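Local atomic coordinates of myosin regulatory light chain (Physarum polycephalum, PDB entry 2BL0), a protein that serves as a calcium-binding light chain of Physarum myosin II, an EF-hand protein that forms part of the regulatory domain of the motor. Residues Pro71-Phe82 with Tyr131-Val139. Numbering follows the deposited sequence.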
loop_
_atom_site.group_PDB
_atom_site.type_symbol
_atom_site.label_atom_id
_atom_site.label_comp_id
_atom_site.label_asym_id
_atom_site.label_seq_id
_atom_site.Cartn_x
_atom_site.Cartn_y
_atom_site.Cartn_z
ATOM N N PRO B 71 16.074 -14.561 -5.114
ATOM C CA PRO B 71 16.206 -15.673 -4.167
ATOM C C PRO B 71 16.259 -17.072 -4.819
ATOM O O PRO B 71 17.062 -17.882 -4.378
ATOM C CB PRO B 71 14.988 -15.494 -3.253
ATOM C CG PRO B 71 14.676 -14.041 -3.341
ATOM C CD PRO B 71 14.928 -13.698 -4.780
ATOM N N THR B 72 15.463 -17.360 -5.851
ATOM C CA THR B 72 15.562 -18.687 -6.482
ATOM C C THR B 72 16.924 -18.923 -7.136
ATOM O O THR B 72 17.386 -20.068 -7.217
ATOM C CB THR B 72 14.467 -18.958 -7.536
ATOM O OG1 THR B 72 14.444 -17.890 -8.489
ATOM C CG2 THR B 72 13.103 -18.960 -6.908
ATOM N N GLU B 73 17.559 -17.862 -7.615
ATOM C CA GLU B 73 18.882 -17.979 -8.212
ATOM C C GLU B 73 19.940 -18.325 -7.171
ATOM O O GLU B 73 21.085 -18.633 -7.536
ATOM C CB GLU B 73 19.283 -16.678 -8.912
ATOM C CG GLU B 73 18.515 -16.399 -10.179
ATOM C CD GLU B 73 18.891 -15.054 -10.763
ATOM O OE1 GLU B 73 19.890 -14.969 -11.515
ATOM O OE2 GLU B 73 18.200 -14.077 -10.452
ATOM N N GLN B 74 19.587 -18.245 -5.883
ATOM C CA GLN B 74 20.509 -18.590 -4.799
ATOM C C GLN B 74 20.265 -19.963 -4.169
ATOM O O GLN B 74 21.050 -20.390 -3.340
ATOM C CB GLN B 74 20.495 -17.508 -3.720
ATOM C CG GLN B 74 20.961 -16.157 -4.260
ATOM C CD GLN B 74 20.807 -15.015 -3.288
ATOM O OE1 GLN B 74 19.779 -14.910 -2.615
ATOM N NE2 GLN B 74 21.818 -14.143 -3.219
ATOM N N SER B 75 19.193 -20.649 -4.565
ATOM C CA SER B 75 18.820 -21.927 -3.939
ATOM C C SER B 75 19.910 -22.983 -4.002
ATOM O O SER B 75 20.213 -23.651 -3.003
ATOM C CB SER B 75 17.580 -22.490 -4.614
ATOM O OG SER B 75 16.515 -21.557 -4.542
ATOM N N LYS B 76 20.473 -23.151 -5.189
ATOM C CA LYS B 76 21.484 -24.168 -5.423
ATOM C C LYS B 76 22.695 -23.905 -4.546
ATOM O O LYS B 76 23.137 -24.788 -3.819
ATOM C CB LYS B 76 21.861 -24.209 -6.902
ATOM C CG LYS B 76 23.115 -25.011 -7.233
ATOM C CD LYS B 76 22.962 -26.492 -6.935
ATOM C CE LYS B 76 24.141 -27.328 -7.466
ATOM N NZ LYS B 76 24.344 -28.650 -6.744
ATOM N N GLU B 77 23.198 -22.682 -4.568
ATOM C CA GLU B 77 24.376 -22.357 -3.777
ATOM C C GLU B 77 24.101 -22.511 -2.288
ATOM O O GLU B 77 24.958 -22.976 -1.545
ATOM C CB GLU B 77 24.857 -20.928 -4.100
ATOM C CG GLU B 77 25.518 -20.790 -5.477
ATOM C CD GLU B 77 25.520 -19.368 -6.040
ATOM O OE1 GLU B 77 24.644 -18.536 -5.692
ATOM O OE2 GLU B 77 26.407 -19.079 -6.872
ATOM N N MET B 78 22.905 -22.153 -1.843
ATOM C CA MET B 78 22.558 -22.316 -0.432
ATOM C C MET B 78 22.483 -23.777 -0.020
ATOM O O MET B 78 22.955 -24.151 1.038
ATOM C CB MET B 78 21.218 -21.660 -0.115
ATOM C CG MET B 78 21.251 -20.102 -0.077
ATOM S SD MET B 78 19.756 -19.389 0.685
ATOM C CE MET B 78 18.720 -19.257 -0.648
ATOM N N LEU B 79 21.863 -24.602 -0.845
ATOM C CA LEU B 79 21.731 -26.011 -0.485
ATOM C C LEU B 79 23.089 -26.723 -0.503
ATOM O O LEU B 79 23.343 -27.586 0.331
ATOM C CB LEU B 79 20.755 -26.716 -1.411
ATOM C CG LEU B 79 19.477 -27.325 -0.822
ATOM C CD1 LEU B 79 19.103 -28.560 -1.637
ATOM C CD2 LEU B 79 19.510 -27.683 0.646
ATOM N N ASP B 80 23.933 -26.368 -1.465
ATOM C CA ASP B 80 25.322 -26.851 -1.529
ATOM C C ASP B 80 26.085 -26.463 -0.255
ATOM O O ASP B 80 26.836 -27.268 0.301
ATOM C CB ASP B 80 26.056 -26.231 -2.729
ATOM C CG ASP B 80 25.676 -26.856 -4.060
ATOM O OD1 ASP B 80 24.910 -27.840 -4.101
ATOM O OD2 ASP B 80 26.125 -26.417 -5.135
ATOM N N ALA B 81 25.913 -25.215 0.173
ATOM C CA ALA B 81 26.548 -24.718 1.394
ATOM C C ALA B 81 26.092 -25.535 2.586
ATOM O O ALA B 81 26.904 -26.010 3.344
ATOM C CB ALA B 81 26.232 -23.259 1.617
ATOM N N PHE B 82 24.781 -25.712 2.748
ATOM C CA PHE B 82 24.266 -26.425 3.912
ATOM C C PHE B 82 24.630 -27.905 3.877
ATOM O O PHE B 82 24.908 -28.505 4.898
ATOM C CB PHE B 82 22.746 -26.250 4.060
ATOM C CG PHE B 82 22.343 -24.957 4.721
ATOM C CD1 PHE B 82 22.726 -24.674 6.024
ATOM C CD2 PHE B 82 21.585 -24.015 4.045
ATOM C CE1 PHE B 82 22.364 -23.494 6.631
ATOM C CE2 PHE B 82 21.213 -22.828 4.651
ATOM C CZ PHE B 82 21.614 -22.556 5.945
ATOM N N TYR B 131 17.477 -27.646 7.186
ATOM C CA TYR B 131 18.023 -26.518 6.453
ATOM C C TYR B 131 17.351 -26.310 5.106
ATOM O O TYR B 131 17.259 -25.194 4.670
ATOM C CB TYR B 131 19.561 -26.563 6.344
ATOM C CG TYR B 131 20.149 -27.813 5.754
ATOM C CD1 TYR B 131 20.005 -28.109 4.409
ATOM C CD2 TYR B 131 20.868 -28.703 6.543
ATOM C CE1 TYR B 131 20.563 -29.274 3.855
ATOM C CE2 TYR B 131 21.425 -29.869 6.009
ATOM C CZ TYR B 131 21.270 -30.142 4.658
ATOM O OH TYR B 131 21.811 -31.289 4.132
ATOM N N GLU B 132 16.869 -27.357 4.433
ATOM C CA GLU B 132 16.087 -27.125 3.214
ATOM C C GLU B 132 14.807 -26.321 3.488
ATOM O O GLU B 132 14.418 -25.465 2.673
ATOM C CB GLU B 132 15.760 -28.435 2.515
ATOM C CG GLU B 132 15.222 -28.229 1.097
ATOM C CD GLU B 132 13.734 -27.892 1.015
ATOM O OE1 GLU B 132 12.967 -28.323 1.902
ATOM O OE2 GLU B 132 13.331 -27.197 0.032
ATOM N N SER B 133 14.159 -26.564 4.622
ATOM C CA SER B 133 12.982 -25.774 5.004
ATOM C C SER B 133 13.393 -24.318 5.245
ATOM O O SER B 133 12.644 -23.406 4.930
ATOM C CB SER B 133 12.284 -26.323 6.253
ATOM O OG SER B 133 11.756 -27.631 6.024
ATOM N N PHE B 134 14.595 -24.113 5.779
ATOM C CA PHE B 134 15.114 -22.772 6.028
ATOM C C PHE B 134 15.380 -22.074 4.700
ATOM O O PHE B 134 14.961 -20.941 4.512
ATOM C CB PHE B 134 16.371 -22.842 6.918
ATOM C CG PHE B 134 16.959 -21.481 7.261
ATOM C CD1 PHE B 134 16.289 -20.607 8.102
ATOM C CD2 PHE B 134 18.168 -21.074 6.704
ATOM C CE1 PHE B 134 16.832 -19.343 8.408
ATOM C CE2 PHE B 134 18.722 -19.837 7.011
ATOM C CZ PHE B 134 18.056 -18.965 7.845
ATOM N N VAL B 135 16.031 -22.771 3.770
ATOM C CA VAL B 135 16.268 -22.258 2.424
ATOM C C VAL B 135 14.927 -21.953 1.768
ATOM O O VAL B 135 14.724 -20.896 1.185
ATOM C CB VAL B 135 17.089 -23.262 1.572
ATOM C CG1 VAL B 135 17.190 -22.788 0.132
ATOM C CG2 VAL B 135 18.483 -23.458 2.201
ATOM N N ASP B 136 13.975 -22.854 1.905
ATOM C CA ASP B 136 12.668 -22.629 1.301
ATOM C C ASP B 136 12.006 -21.357 1.840
ATOM O O ASP B 136 11.408 -20.580 1.071
ATOM C CB ASP B 136 11.767 -23.850 1.506
ATOM C CG ASP B 136 10.386 -23.642 0.946
ATOM O OD1 ASP B 136 9.600 -22.907 1.574
ATOM O OD2 ASP B 136 9.998 -24.148 -0.120
ATOM N N MET B 137 12.112 -21.144 3.146
ATOM C CA MET B 137 11.596 -19.932 3.767
ATOM C C MET B 137 12.297 -18.699 3.170
ATOM O O MET B 137 11.647 -17.718 2.829
ATOM C CB MET B 137 11.780 -19.994 5.296
ATOM C CG MET B 137 11.299 -18.763 6.041
ATOM S SD MET B 137 11.744 -18.735 7.788
ATOM C CE MET B 137 13.353 -18.041 7.747
ATOM N N LEU B 138 13.616 -18.743 3.020
ATOM C CA LEU B 138 14.343 -17.614 2.448
ATOM C C LEU B 138 13.992 -17.294 1.002
ATOM O O LEU B 138 14.019 -16.132 0.606
ATOM C CB LEU B 138 15.848 -17.811 2.566
ATOM C CG LEU B 138 16.411 -17.927 3.980
ATOM C CD1 LEU B 138 17.932 -17.907 3.919
ATOM C CD2 LEU B 138 15.918 -16.809 4.884
ATOM N N VAL B 139 13.676 -18.316 0.228
ATOM C CA VAL B 139 13.424 -18.163 -1.196
ATOM C C VAL B 139 11.956 -17.796 -1.475
ATOM O O VAL B 139 11.680 -16.952 -2.337
ATOM C CB VAL B 139 13.828 -19.439 -1.964
ATOM C CG1 VAL B 139 13.426 -19.353 -3.447
ATOM C CG2 VAL B 139 15.321 -19.700 -1.814
#
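Phe82 and Tyr131 pack CB against ring face in both directions. The two rings lie nearly parallel, planes at 9°, but are slid apart with centroids 5.4 Å from each other. Each CB instead lies over the face of the other ring in a reciprocal CH-pi contact: Phe82 CB stands 3.6 Å from the centroid of the Tyr131 ring, and Tyr131 CB lies 3.8 Å from that of Phe82. With CG tucked between its own backbone N and carbonyl carbon (chi1 55°), Tyr131 turns its ring back beneath Phe82 CB. Leu79 CD2 comes in at the edge of the Tyr131 ring, 3.7 Å from CE1.

These are the first and last helices of an EF-hand pair, running antiparallel at 155°; the axes of 75-82 and 131-139 come within 10.1 Å at closest approach. Strand 128-130, which leads straight into Tyr131, pairs with strand 92-94, and Tyr131 OH hydrogen-bonds Asp86, a residue inferred to belong to a calcium site.

The rest is mostly apolar packing, rings included. Val135 CG2 goes to the Phe82 ring. In the conformer of Met78 modelled here, CE lies near Val139 CG2 and Val135 CG1, and SD near Leu138 CD1. Beyond Phe82, Phe134 reaches CZ with CD2 and continues onto Met118.

At the start of segment 71-82, Val139 packs against Pro71 and Ser75, and its CG1 presses to 3.5 Å from Thr72 CG2, a tight fit. Ser75 OG, beside Val139 CG2, donates a hydrogen bond to Thr72 O at 3.2 Å, arriving on the same face of that carbonyl as Ser75 N.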